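Local atomic coordinates of periplasmic branched-chain amino acid-binding protein (Burkholderia mallei, PDB entry 3I09), a protein that probably captures a branched-chain amino acid or a related small carboxylic acid in the periplasm for delivery to an ABC transporter. Residues A[9-14]-A[77-82]; A[83-88]-A[106-111]; A[99-104]-A[119-124]; A[124-129]-A[360-365]; A[279-284]-A[316-321]. One frame throughout, in Å; residues are numbered along the deposited sequence.

Contact 1 of 5, residues A[9-14]-A[77-82]. With AAE (acetoacetic acid), chain C.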
# COMPACT_ATOMS: atom_id res chain seq x y z
N PHE A 9 -0.38 2.48 15.91
CA PHE A 9 0.18 2.18 14.62
C PHE A 9 0.97 0.89 14.73
O PHE A 9 1.88 0.80 15.56
CB PHE A 9 1.08 3.32 14.18
CG PHE A 9 1.76 3.13 12.83
CD1 PHE A 9 1.04 2.76 11.72
CD2 PHE A 9 3.13 3.37 12.70
CE1 PHE A 9 1.69 2.62 10.44
CE2 PHE A 9 3.77 3.24 11.48
CZ PHE A 9 3.06 2.90 10.35
N ILE A 10 0.63 -0.07 13.89
CA ILE A 10 1.32 -1.38 13.88
C ILE A 10 1.80 -1.70 12.49
O ILE A 10 1.01 -1.77 11.52
CB ILE A 10 0.44 -2.52 14.40
CG1 ILE A 10 -0.15 -2.19 15.76
CG2 ILE A 10 1.30 -3.82 14.44
CD1 ILE A 10 -1.08 -3.29 16.33
N THR A 11 3.10 -1.87 12.35
CA THR A 11 3.72 -2.08 11.05
C THR A 11 5.02 -2.81 11.20
O THR A 11 5.44 -3.14 12.32
CB THR A 11 3.93 -0.71 10.29
OG1 THR A 11 4.11 -0.98 8.88
CG2 THR A 11 5.14 0.08 10.85
N ASP A 12 5.62 -3.18 10.09
CA ASP A 12 6.97 -3.80 10.11
C ASP A 12 8.00 -2.68 10.32
O ASP A 12 8.21 -1.84 9.43
CB ASP A 12 7.26 -4.50 8.79
CG ASP A 12 8.68 -5.04 8.70
OD1 ASP A 12 9.34 -5.12 9.74
OD2 ASP A 12 9.12 -5.39 7.57
N MSE A 13 8.65 -2.67 11.48
CA MSE A 13 9.67 -1.65 11.74
C MSE A 13 11.08 -2.19 11.64
O MSE A 13 12.05 -1.44 11.81
CB MSE A 13 9.43 -0.98 13.09
CG MSE A 13 8.26 -0.05 13.06
SE MSE A 13 7.85 0.60 14.82
CE MSE A 13 9.32 1.83 15.05
N SER A 14 11.22 -3.49 11.34
CA SER A 14 12.53 -4.13 11.36
C SER A 14 12.94 -4.99 10.17
O SER A 14 14.11 -5.30 10.02
CB SER A 14 12.68 -4.97 12.65
OG SER A 14 11.61 -5.88 12.87
N GLY A 77 -3.22 0.50 10.38
CA GLY A 77 -2.57 -0.72 9.92
C GLY A 77 -1.48 -0.37 8.93
O GLY A 77 -1.69 0.33 7.94
N GLY A 78 -0.28 -0.91 9.17
CA GLY A 78 0.83 -0.70 8.26
C GLY A 78 0.98 -1.82 7.25
O GLY A 78 -0.00 -2.28 6.65
N THR A 79 2.21 -2.22 7.01
CA THR A 79 2.53 -3.16 5.95
C THR A 79 2.18 -4.61 6.36
O THR A 79 1.91 -4.90 7.53
CB THR A 79 4.01 -3.03 5.56
OG1 THR A 79 4.83 -3.10 6.73
CG2 THR A 79 4.29 -1.67 4.84
N ASN A 80 2.15 -5.47 5.35
CA ASN A 80 1.99 -6.91 5.46
C ASN A 80 0.50 -7.31 5.53
O ASN A 80 -0.17 -7.09 6.54
CB ASN A 80 2.80 -7.48 6.62
CG ASN A 80 2.75 -9.01 6.66
OD1 ASN A 80 1.67 -9.62 6.46
ND2 ASN A 80 3.91 -9.65 6.91
N SER A 81 -0.01 -7.85 4.42
CA SER A 81 -1.43 -8.17 4.32
C SER A 81 -1.88 -9.27 5.29
O SER A 81 -3.04 -9.28 5.65
CB SER A 81 -1.84 -8.56 2.90
OG SER A 81 -1.84 -7.45 2.03
N ALA A 82 -0.99 -10.18 5.70
CA ALA A 82 -1.38 -11.19 6.70
C ALA A 82 -1.70 -10.47 8.02
O ALA A 82 -2.72 -10.77 8.67
CB ALA A 82 -0.29 -12.25 6.89
O1 AAE C . 0.24 -6.07 1.55
C2 AAE C . 1.43 -6.40 1.64
O3 AAE C . 1.80 -7.40 2.29
C4 AAE C . 2.47 -5.58 0.88
C5 AAE C . 3.04 -4.49 1.74
O8 AAE C . 2.52 -4.17 2.83
C9 AAE C . 4.16 -3.71 1.11
O HOH W 1 6.64 -1.20 7.40
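Thr11 OG1 meets the Thr79 backbone, accepting a nearly straight hydrogen bond from Thr79 N at 2.9 Å (168° at the hydrogen). The same oxygen accepts a hydrogen bond from a water and is hydrogen-bonded to Asp21 OD2. That water also donates to Asp12 O at 2.6 Å and accepts from Thr79 OG1 at 2.7 Å, bridging the two segments. Thr79 OG1 reaches the water because it lies between its backbone N and carbonyl carbon (chi1 51°). One residue back, Gly78 N donates to Ile10 O at 2.8 Å, extending the parallel pairing of Ile10 with Gly77. This is the classic ligand-binding edge of a type I periplasmic binding protein: parallel strands end together, and the loops beyond them form the pocket wall. Here the loop runs into helix 81-94, whose N-cap is Asn80; Asn80 OD1 takes a weak bond from Ala82 N. Acetoacetic acid takes up the next two amides, Asn80 N donating to ligand O8 (2.9 Å) and Ser81 N to O3 (2.8 Å); Ser81 OG donates to O1 (2.5 Å). Asp12 OD1 closes an Asx turn with Ser14 N and also accepts from Gly15 N; Asp12 OD2 is held by Tyr17 N and Asn54 ND2.

Contact 2 of 5, residues A[83-88]-A[106-111]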
# COMPACT_ATOMS: atom_id res chain seq x y z
N THR A 83 -0.86 -9.50 8.40
CA THR A 83 -1.12 -8.70 9.60
C THR A 83 -2.34 -7.81 9.42
O THR A 83 -3.13 -7.62 10.36
CB THR A 83 0.06 -7.87 10.08
OG1 THR A 83 0.25 -6.72 9.25
CG2 THR A 83 1.35 -8.67 10.14
N ALA A 84 -2.54 -7.29 8.21
CA ALA A 84 -3.69 -6.42 7.96
C ALA A 84 -5.01 -7.16 8.21
O ALA A 84 -5.97 -6.59 8.73
CB ALA A 84 -3.70 -5.88 6.51
N LEU A 85 -5.06 -8.40 7.75
CA LEU A 85 -6.24 -9.26 7.87
C LEU A 85 -6.48 -9.75 9.28
O LEU A 85 -7.62 -9.82 9.70
CB LEU A 85 -6.17 -10.40 6.88
CG LEU A 85 -6.33 -9.95 5.42
CD1 LEU A 85 -5.97 -11.10 4.48
CD2 LEU A 85 -7.75 -9.44 5.12
N SER A 86 -5.42 -10.08 10.02
CA SER A 86 -5.61 -10.49 11.42
C SER A 86 -6.11 -9.31 12.26
O SER A 86 -7.06 -9.48 13.07
CB SER A 86 -4.33 -11.13 12.00
OG SER A 86 -3.26 -10.20 12.17
N MSE A 87 -5.56 -8.13 12.03
CA MSE A 87 -6.05 -6.93 12.71
C MSE A 87 -7.47 -6.54 12.34
O MSE A 87 -8.25 -6.11 13.20
CB MSE A 87 -5.08 -5.75 12.44
CG MSE A 87 -3.78 -5.94 13.18
SE MSE A 87 -2.57 -4.39 13.02
CE MSE A 87 -2.22 -4.44 11.19
N ASN A 88 -7.78 -6.67 11.06
CA ASN A 88 -9.14 -6.40 10.55
C ASN A 88 -10.21 -7.18 11.30
O ASN A 88 -11.27 -6.63 11.61
CB ASN A 88 -9.17 -6.78 9.08
CG ASN A 88 -10.39 -6.27 8.35
OD1 ASN A 88 -10.69 -5.08 8.37
ND2 ASN A 88 -11.08 -7.19 7.65
N ASP A 106 -6.69 -6.81 -1.68
CA ASP A 106 -8.06 -6.33 -1.89
C ASP A 106 -9.12 -7.10 -1.08
O ASP A 106 -10.28 -6.68 -1.02
CB ASP A 106 -8.43 -6.23 -3.38
CG ASP A 106 -8.64 -7.57 -4.06
OD1 ASP A 106 -8.15 -8.61 -3.58
OD2 ASP A 106 -9.26 -7.57 -5.16
N THR A 107 -8.71 -8.21 -0.47
CA THR A 107 -9.52 -8.97 0.46
C THR A 107 -10.16 -8.07 1.55
O THR A 107 -11.27 -8.30 2.04
CB THR A 107 -8.62 -10.04 1.17
OG1 THR A 107 -7.76 -10.65 0.20
CG2 THR A 107 -9.45 -11.06 1.79
N LEU A 108 -9.41 -7.05 1.95
CA LEU A 108 -9.82 -6.13 2.98
C LEU A 108 -11.13 -5.39 2.69
O LEU A 108 -11.77 -4.94 3.62
CB LEU A 108 -8.70 -5.10 3.25
CG LEU A 108 -7.55 -5.65 4.07
CD1 LEU A 108 -6.33 -4.71 3.84
CD2 LEU A 108 -7.91 -5.79 5.63
N THR A 109 -11.49 -5.25 1.41
CA THR A 109 -12.72 -4.57 1.02
C THR A 109 -13.62 -5.48 0.19
O THR A 109 -14.51 -5.03 -0.50
CB THR A 109 -12.40 -3.28 0.25
OG1 THR A 109 -11.63 -3.60 -0.91
CG2 THR A 109 -11.61 -2.28 1.17
N ASN A 110 -13.38 -6.78 0.29
CA ASN A 110 -14.06 -7.76 -0.51
C ASN A 110 -14.49 -8.91 0.40
O ASN A 110 -15.38 -8.68 1.22
CB ASN A 110 -13.18 -8.17 -1.70
CG ASN A 110 -13.32 -7.19 -2.84
OD1 ASN A 110 -14.37 -7.16 -3.52
ND2 ASN A 110 -12.29 -6.37 -3.04
N GLU A 111 -13.84 -10.07 0.31
CA GLU A 111 -14.26 -11.22 1.13
C GLU A 111 -14.25 -10.93 2.63
O GLU A 111 -15.02 -11.55 3.37
CB GLU A 111 -13.39 -12.45 0.84
CG GLU A 111 -13.58 -13.05 -0.55
CD GLU A 111 -12.77 -12.38 -1.64
OE1 GLU A 111 -12.02 -11.40 -1.36
OE2 GLU A 111 -12.87 -12.87 -2.80
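Leu85 and Leu108 bring the two backbones closest, with their CA atoms 6.8 Å apart. Residues 83-88 are continuous alpha-helix, whereas 106-108 make a short 3-10 segment that then opens into a loop. At the start of the 3-10 segment, Asp106 O accepts from Thr109 N and Asn110 ND2 on opposite faces of its plane, tying the turn to the residues after it. Leu108 makes the largest single contribution, and its two methyls divide the work. CD1 rests on Ala84 CB at 3.9 Å. CD2 fits among three helix residues: it lies 3.7 Å from Leu85 CD2, 3.7 Å from Ala84 O and 3.7 Å from Asn88 CG. Leu108 and Asn88 run antiparallel alongside each other; CD2 sits against the amide carbon, while OD1 bonds to Thr117 OG1 and ND2 to Gln112 O. Asn88 CG stands anti to the backbone N (chi1 -167°), which lays the amide along Leu108. At the outer margin Leu85 CD2 also meets Thr107 CG2 at 4.1 Å. The helix is the connection of a beta-alpha-beta crossover between the neighbouring parallel strands 72-77 and 97-100 of the Rossmann-like first lobe, and the next loop folds back against it.

Contact 3 of 5, residues A[99-104]-A[119-124]. With AAE (acetoacetic acid), chain C.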
# COMPACT_ATOMS: atom_id res chain seq x y z
N ILE A 99 -7.97 1.85 10.00
CA ILE A 99 -7.57 2.36 8.71
C ILE A 99 -6.27 1.70 8.32
O ILE A 99 -5.25 1.81 9.03
CB ILE A 99 -7.42 3.87 8.73
CG1 ILE A 99 -8.73 4.50 9.17
CG2 ILE A 99 -7.03 4.36 7.32
CD1 ILE A 99 -8.67 6.04 9.26
N ASN A 100 -6.30 0.95 7.24
CA ASN A 100 -5.10 0.30 6.73
C ASN A 100 -4.47 1.05 5.56
O ASN A 100 -5.15 1.37 4.58
CB ASN A 100 -5.35 -1.13 6.32
CG ASN A 100 -4.03 -1.85 6.05
OD1 ASN A 100 -3.40 -1.60 5.03
ND2 ASN A 100 -3.57 -2.68 7.01
N ILE A 101 -3.18 1.37 5.71
CA ILE A 101 -2.43 2.04 4.65
C ILE A 101 -1.43 1.10 3.95
O ILE A 101 -1.41 0.99 2.71
CB ILE A 101 -1.62 3.25 5.22
CG1 ILE A 101 -2.54 4.44 5.52
CG2 ILE A 101 -0.55 3.70 4.22
CD1 ILE A 101 -3.54 4.20 6.52
N GLY A 102 -0.58 0.44 4.73
CA GLY A 102 0.58 -0.20 4.13
C GLY A 102 0.32 -1.48 3.36
O GLY A 102 1.12 -1.84 2.49
N ALA A 103 -0.79 -2.17 3.67
CA ALA A 103 -1.08 -3.47 3.11
C ALA A 103 -1.93 -3.34 1.86
O ALA A 103 -2.71 -2.41 1.72
CB ALA A 103 -1.79 -4.38 4.14
N GLY A 104 -1.74 -4.26 0.93
CA GLY A 104 -2.42 -4.21 -0.34
C GLY A 104 -3.58 -5.11 -0.62
O GLY A 104 -4.35 -4.81 -1.50
N HIS A 119 -9.62 1.18 3.64
CA HIS A 119 -8.40 0.81 2.92
C HIS A 119 -7.98 2.05 2.15
O HIS A 119 -8.61 2.45 1.18
CB HIS A 119 -8.62 -0.43 2.03
CG HIS A 119 -7.35 -1.18 1.72
ND1 HIS A 119 -7.32 -2.24 0.83
CD2 HIS A 119 -6.10 -1.09 2.22
CE1 HIS A 119 -6.09 -2.71 0.75
NE2 HIS A 119 -5.32 -2.04 1.59
N TYR A 120 -6.92 2.69 2.64
CA TYR A 120 -6.71 4.09 2.36
C TYR A 120 -5.87 4.44 1.13
O TYR A 120 -6.19 5.43 0.44
CB TYR A 120 -6.13 4.81 3.58
CG TYR A 120 -6.30 6.33 3.57
CD1 TYR A 120 -7.44 6.92 4.10
CD2 TYR A 120 -5.26 7.17 3.13
CE1 TYR A 120 -7.58 8.31 4.15
CE2 TYR A 120 -5.40 8.57 3.15
CZ TYR A 120 -6.56 9.13 3.69
OH TYR A 120 -6.74 10.50 3.73
N ALA A 121 -4.80 3.70 0.88
CA ALA A 121 -3.76 4.14 -0.07
C ALA A 121 -3.75 3.48 -1.44
O ALA A 121 -3.61 4.15 -2.47
CB ALA A 121 -2.37 4.04 0.56
N TYR A 122 -3.86 2.16 -1.46
CA TYR A 122 -3.79 1.37 -2.69
C TYR A 122 -4.34 -0.02 -2.38
O TYR A 122 -4.49 -0.37 -1.23
CB TYR A 122 -2.36 1.23 -3.23
CG TYR A 122 -1.51 0.30 -2.44
CD1 TYR A 122 -1.10 0.63 -1.15
CD2 TYR A 122 -1.23 -0.99 -2.89
CE1 TYR A 122 -0.34 -0.27 -0.37
CE2 TYR A 122 -0.44 -1.88 -2.13
CZ TYR A 122 -0.03 -1.53 -0.88
OH TYR A 122 0.72 -2.43 -0.13
N ASP A 123 -4.63 -0.80 -3.40
CA ASP A 123 -4.85 -2.24 -3.19
C ASP A 123 -4.40 -3.02 -4.41
O ASP A 123 -3.99 -2.46 -5.43
CB ASP A 123 -6.29 -2.62 -2.75
CG ASP A 123 -7.35 -2.37 -3.80
OD1 ASP A 123 -7.07 -2.49 -5.01
OD2 ASP A 123 -8.50 -2.07 -3.38
N THR A 124 -4.45 -4.33 -4.28
CA THR A 124 -3.98 -5.20 -5.37
C THR A 124 -4.82 -5.17 -6.63
O THR A 124 -4.31 -5.44 -7.72
CB THR A 124 -3.86 -6.64 -4.87
OG1 THR A 124 -5.10 -7.04 -4.28
CG2 THR A 124 -2.76 -6.74 -3.84
O1 AAE C . 0.24 -6.07 1.55
C2 AAE C . 1.43 -6.40 1.64
O3 AAE C . 1.80 -7.40 2.29
C4 AAE C . 2.47 -5.58 0.88
C5 AAE C . 3.04 -4.49 1.74
O8 AAE C . 2.52 -4.17 2.83
C9 AAE C . 4.16 -3.71 1.11
O HOH W 2 -3.76 0.87 1.26
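Ile99, Ile101 and Tyr120 form the apolar centre: Ile99 CG2 lies 3.9 Å from Tyr120 CB and Ile101 CD1 lies 4.0 Å from the same carbon, the side chains running side by side in one direction. Ile101 CG2 extends the patch to Ala121 CB. Outward from it, parallel pairing of Asn100 with His119 is continued by Tyr120 N donating to Asn100 O at 2.9 Å. Asn100 OD1 accepts from Ala103 N in its carbonyl plane, on a lone pair, closing an Asx motif that bends the chain after the strand. His119 lies beside Asn100 and reaches the bend with its ring edge, NE2 donating to Ala103 O at 2.6 Å; the oxygen lies in the ring plane, although the nitrogen stands above the carbonyl plane. Tyr122 turns back from the crossing to the second lobe, CG held between backbone N and carbonyl carbon (chi1 74°), and its OH donates to Gly102 O at 2.7 Å. Thr124 N takes Gly104 O at 2.8 Å. Two side chains and one amide thus clamp three successive carbonyls of the glycine-rich loop. Holding those carbonyls probably helps to keep Gly104 N pointed at acetoacetic acid O1 (2.8 Å, 168°), a backbone N-H that would help to stabilise a carboxylate.

Contact 4 of 5, residues A[124-129]-A[360-365]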
# COMPACT_ATOMS: atom_id res chain seq x y z
N THR A 124 -4.45 -4.33 -4.28
CA THR A 124 -3.98 -5.20 -5.37
C THR A 124 -4.82 -5.17 -6.63
O THR A 124 -4.31 -5.44 -7.72
CB THR A 124 -3.86 -6.64 -4.87
OG1 THR A 124 -5.10 -7.04 -4.28
CG2 THR A 124 -2.76 -6.74 -3.84
N MSE A 125 -6.10 -4.83 -6.53
CA MSE A 125 -6.91 -4.63 -7.74
C MSE A 125 -6.40 -3.40 -8.54
O MSE A 125 -6.26 -3.47 -9.74
CB MSE A 125 -8.39 -4.48 -7.37
CG MSE A 125 -9.28 -4.19 -8.49
SE MSE A 125 -9.35 -5.77 -9.67
CE MSE A 125 -10.56 -6.82 -8.60
N ALA A 126 -6.13 -2.28 -7.87
CA ALA A 126 -5.60 -1.10 -8.55
C ALA A 126 -4.24 -1.38 -9.17
O ALA A 126 -3.99 -0.92 -10.29
CB ALA A 126 -5.50 0.11 -7.60
N LEU A 127 -3.37 -2.13 -8.47
CA LEU A 127 -2.06 -2.52 -9.04
C LEU A 127 -2.21 -3.30 -10.33
O LEU A 127 -1.57 -3.00 -11.35
CB LEU A 127 -1.20 -3.30 -8.04
CG LEU A 127 -0.84 -2.57 -6.74
CD1 LEU A 127 -0.10 -3.48 -5.76
CD2 LEU A 127 -0.05 -1.24 -7.01
N ALA A 128 -3.10 -4.30 -10.29
CA ALA A 128 -3.37 -5.16 -11.42
C ALA A 128 -3.95 -4.39 -12.60
O ALA A 128 -3.51 -4.54 -13.74
CB ALA A 128 -4.33 -6.27 -10.99
N LYS A 129 -4.97 -3.59 -12.33
CA LYS A 129 -5.61 -2.80 -13.35
C LYS A 129 -4.68 -1.76 -13.94
O LYS A 129 -4.77 -1.47 -15.13
CB LYS A 129 -6.88 -2.15 -12.80
CG LYS A 129 -8.02 -3.20 -12.57
CD LYS A 129 -9.23 -2.60 -11.83
CE LYS A 129 -10.17 -1.75 -12.73
NZ LYS A 129 -11.49 -1.38 -12.02
N GLU A 360 -12.51 6.21 -9.79
CA GLU A 360 -13.68 5.35 -10.06
C GLU A 360 -13.33 4.15 -10.97
O GLU A 360 -14.01 3.09 -10.91
CB GLU A 360 -14.81 6.16 -10.71
CG GLU A 360 -15.26 7.42 -9.93
CD GLU A 360 -15.90 7.11 -8.57
OE1 GLU A 360 -16.21 5.92 -8.31
OE2 GLU A 360 -16.07 8.08 -7.77
N GLN A 361 -12.27 4.27 -11.76
CA GLN A 361 -11.84 3.19 -12.63
C GLN A 361 -10.74 2.32 -12.06
O GLN A 361 -10.53 1.23 -12.57
CB GLN A 361 -11.41 3.77 -13.99
CG GLN A 361 -12.51 4.62 -14.60
CD GLN A 361 -12.07 5.42 -15.80
OE1 GLN A 361 -11.09 5.07 -16.48
NE2 GLN A 361 -12.81 6.49 -16.10
N ALA A 362 -10.08 2.76 -11.00
CA ALA A 362 -8.87 2.08 -10.52
C ALA A 362 -9.14 0.87 -9.62
O ALA A 362 -8.35 -0.08 -9.57
CB ALA A 362 -8.02 3.10 -9.76
N PHE A 363 -10.27 0.90 -8.92
CA PHE A 363 -10.57 -0.08 -7.89
C PHE A 363 -11.70 -1.04 -8.30
O PHE A 363 -12.29 -0.92 -9.39
CB PHE A 363 -10.92 0.67 -6.59
CG PHE A 363 -9.75 1.46 -6.03
CD1 PHE A 363 -8.81 0.84 -5.26
CD2 PHE A 363 -9.60 2.82 -6.32
CE1 PHE A 363 -7.70 1.53 -4.77
CE2 PHE A 363 -8.50 3.53 -5.83
CZ PHE A 363 -7.57 2.91 -5.05
N THR A 364 -12.00 -1.99 -7.42
CA THR A 364 -13.02 -3.01 -7.68
C THR A 364 -14.35 -2.34 -8.04
O THR A 364 -14.78 -1.41 -7.36
CB THR A 364 -13.23 -3.90 -6.42
OG1 THR A 364 -11.99 -4.55 -6.08
CG2 THR A 364 -14.30 -4.94 -6.65
N THR A 365 -15.00 -2.82 -9.11
CA THR A 365 -16.28 -2.28 -9.52
C THR A 365 -17.42 -2.90 -8.73
O THR A 365 -17.30 -4.01 -8.18
CB THR A 365 -16.56 -2.54 -11.04
OG1 THR A 365 -16.73 -3.95 -11.28
CG2 THR A 365 -15.43 -2.00 -11.91
O HOH W 3 -6.03 0.82 -11.23
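Phe363 turns one face of its ring to Ala126, whose CB stands 4.3 Å from the ring centroid and 28° off the normal, a CH-pi contact displaced toward CE1. Ile330 and Met333 of strand 329-338 also touch this ring, and Asp123 packs near its CD1, so the phenyl group is enclosed where the first crossing between the lobes enters helix 124-137. Next to the ring the backbones come very close: Ala126 CA lies 3.1 Å from Ala362 O, in a CA-H...O contact. The same carbonyl accepts a hydrogen bond from a water at 3.0 Å, and this water donates a second one to Ala126 O at 2.8 Å, tying the helix to the tail through a second route. Beyond Phe363, Met125 crosses Thr364 at about a right angle, its CG 3.6 Å from Thr364 OG1. Lys129, one turn along from Met125, reaches round the end of helix 359-362. Its chain bends at chi3 (79°), carrying CD past Ala362 O and bringing NZ 2.8 Å from Phe363 O; the ammonium group stands well above that carbonyl plane. A weak bond links NZ to Gln361 O. The ammonium group thus bridges two carbonyls at the C-terminal end of a one-turn helix, a place where a positive charge is probably welcome. Without a carboxylate partner across this contact, the second lobe holds the C-terminal tail through backbone oxygens, a bridging water and one aromatic face.

Contact 5 of 5, residues A[279-284]-A[316-321]. With EDO (1,2-ethanediol), chain M.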
# COMPACT_ATOMS: atom_id res chain seq x y z
N LEU A 279 3.26 5.47 1.07
CA LEU A 279 2.72 4.98 2.33
C LEU A 279 2.91 5.97 3.46
O LEU A 279 2.02 6.17 4.27
CB LEU A 279 3.34 3.62 2.69
CG LEU A 279 3.27 2.53 1.64
CD1 LEU A 279 3.87 1.26 2.20
CD2 LEU A 279 1.82 2.28 1.14
N GLN A 280 4.09 6.57 3.55
CA GLN A 280 4.39 7.54 4.57
C GLN A 280 3.52 8.80 4.43
O GLN A 280 2.95 9.29 5.42
CB GLN A 280 5.90 7.84 4.57
CG GLN A 280 6.69 6.62 5.12
CD GLN A 280 8.06 6.37 4.52
OE1 GLN A 280 8.48 6.99 3.53
NE2 GLN A 280 8.79 5.43 5.15
N ALA A 281 3.33 9.26 3.19
CA ALA A 281 2.34 10.31 2.87
C ALA A 281 0.92 9.95 3.27
O ALA A 281 0.21 10.71 3.96
CB ALA A 281 2.39 10.65 1.33
N ALA A 282 0.49 8.76 2.86
CA ALA A 282 -0.86 8.25 3.21
C ALA A 282 -1.08 8.09 4.72
O ALA A 282 -2.17 8.39 5.22
CB ALA A 282 -1.13 6.95 2.49
N ASP A 283 -0.04 7.67 5.46
CA ASP A 283 -0.11 7.60 6.92
C ASP A 283 -0.52 8.95 7.51
O ASP A 283 -1.44 9.03 8.36
CB ASP A 283 1.23 7.17 7.54
CG ASP A 283 1.62 5.71 7.30
OD1 ASP A 283 0.74 4.85 7.08
OD2 ASP A 283 2.87 5.43 7.36
N TYR A 284 0.19 10.01 7.10
CA TYR A 284 -0.11 11.36 7.56
C TYR A 284 -1.54 11.74 7.16
O TYR A 284 -2.33 12.20 8.00
CB TYR A 284 0.92 12.35 7.02
CG TYR A 284 0.70 13.81 7.38
CD1 TYR A 284 -0.35 14.52 6.86
CD2 TYR A 284 1.57 14.47 8.26
CE1 TYR A 284 -0.56 15.86 7.18
CE2 TYR A 284 1.40 15.84 8.56
CZ TYR A 284 0.30 16.50 8.04
OH TYR A 284 0.10 17.79 8.34
N ASP A 316 -6.48 16.84 0.41
CA ASP A 316 -5.25 17.31 1.01
C ASP A 316 -4.08 17.07 0.03
O ASP A 316 -4.30 16.73 -1.14
CB ASP A 316 -5.08 16.70 2.40
CG ASP A 316 -4.91 15.17 2.39
OD1 ASP A 316 -4.59 14.59 1.33
OD2 ASP A 316 -5.05 14.55 3.47
N PHE A 317 -2.84 17.29 0.52
CA PHE A 317 -1.65 17.14 -0.31
C PHE A 317 -1.48 15.69 -0.85
O PHE A 317 -0.76 15.48 -1.83
CB PHE A 317 -0.40 17.50 0.51
CG PHE A 317 0.01 16.40 1.43
CD1 PHE A 317 -0.58 16.25 2.66
CD2 PHE A 317 0.92 15.46 1.01
CE1 PHE A 317 -0.26 15.17 3.46
CE2 PHE A 317 1.26 14.39 1.84
CZ PHE A 317 0.65 14.26 3.06
N TYR A 318 -2.11 14.73 -0.17
CA TYR A 318 -2.04 13.31 -0.55
C TYR A 318 -3.04 12.96 -1.66
O TYR A 318 -2.65 12.40 -2.68
CB TYR A 318 -2.22 12.40 0.69
CG TYR A 318 -2.29 10.96 0.29
CD1 TYR A 318 -1.13 10.29 -0.18
CD2 TYR A 318 -3.49 10.25 0.33
CE1 TYR A 318 -1.19 8.96 -0.62
CE2 TYR A 318 -3.57 8.90 -0.13
CZ TYR A 318 -2.41 8.28 -0.62
OH TYR A 318 -2.52 6.97 -1.07
N ALA A 319 -4.31 13.33 -1.49
CA ALA A 319 -5.35 12.91 -2.40
C ALA A 319 -6.58 13.76 -2.30
O ALA A 319 -6.84 14.39 -1.27
CB ALA A 319 -5.75 11.43 -2.16
N LYS A 320 -7.34 13.75 -3.38
CA LYS A 320 -8.74 14.14 -3.35
C LYS A 320 -9.54 12.85 -3.48
O LYS A 320 -9.28 12.04 -4.36
CB LYS A 320 -9.10 15.07 -4.48
CG LYS A 320 -8.27 16.35 -4.50
N GLY A 321 -10.50 12.64 -2.58
CA GLY A 321 -11.28 11.41 -2.63
C GLY A 321 -12.38 11.30 -1.60
O GLY A 321 -12.85 12.29 -1.06
C1 EDO M . -3.74 19.76 -2.60
O1 EDO M . -2.74 18.93 -3.19
C2 EDO M . -3.37 20.19 -1.19
O2 EDO M . -3.22 21.61 -1.15
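Asp316 OD1 accepts from two backbone donors, Tyr318 N at 2.9 Å and Ala319 N at 3.1 Å, and so shapes the turn that offers Phe317 and Tyr318 to Ala281, Ala282 and Tyr284. The bond to Tyr318 N closes an Asx turn and comes from above the carboxylate plane; Ala319 N comes nearly along the C-O axis. In this type I periplasmic binding protein fold the turn links strands 314-315 and 320-323 of the antiparallel sheet, and it packs on helix 278-297. The other oxygen, Asp316 OD2, is hydrogen-bonded to Ser285 OG on that helix. With CG anti to the backbone N (chi1 174°), the Tyr318 ring extends over Ala282, whose CB is 4.0 Å from the centroid, a CH-pi contact. The hydroxyl beyond bonds to Ser252 OG. Phe317 also touches Ala281, its CE2 3.9 Å from Ala281 CB, and directs its edge toward the face of Tyr284. This offset edge-to-face pair has planes 77° apart and centroids separated by 5.5 Å. Trp264 of helix 259-272 joins the aromatic cluster, stacked on Phe317 and edge-to-face with Tyr284. Where the two rings of the contact come closest, Phe317 CE1 lies 3.5 Å from Tyr284 CD1.

Contacts 1 and 3, with centres 11 Å apart, form adjoining walls of one acetoacetic acid site: probable hydrogen bonds Gly77 N to Ile99 O (2.8 Å) and Gly77 O to Ile101 N (2.9 Å) sew their strands into one sheet. Contact 2 adjoins both; its Ala84 CB touches Ala103 CB at 3.4 Å and lies about 6 Å from the ligand. Contact 4 shares Thr124 with contact 3, and Thr124 OG1 is probably bonded to Asp106 N of contact 2 (3.1 Å). In contact 5, Tyr318 OH packs 3.2 Å from Ala121 CA of contact 3. The side chains of Ala126 and Ala282 each lie about 12 Å from the ligand, placing contacts 4 and 5 outside the pocket.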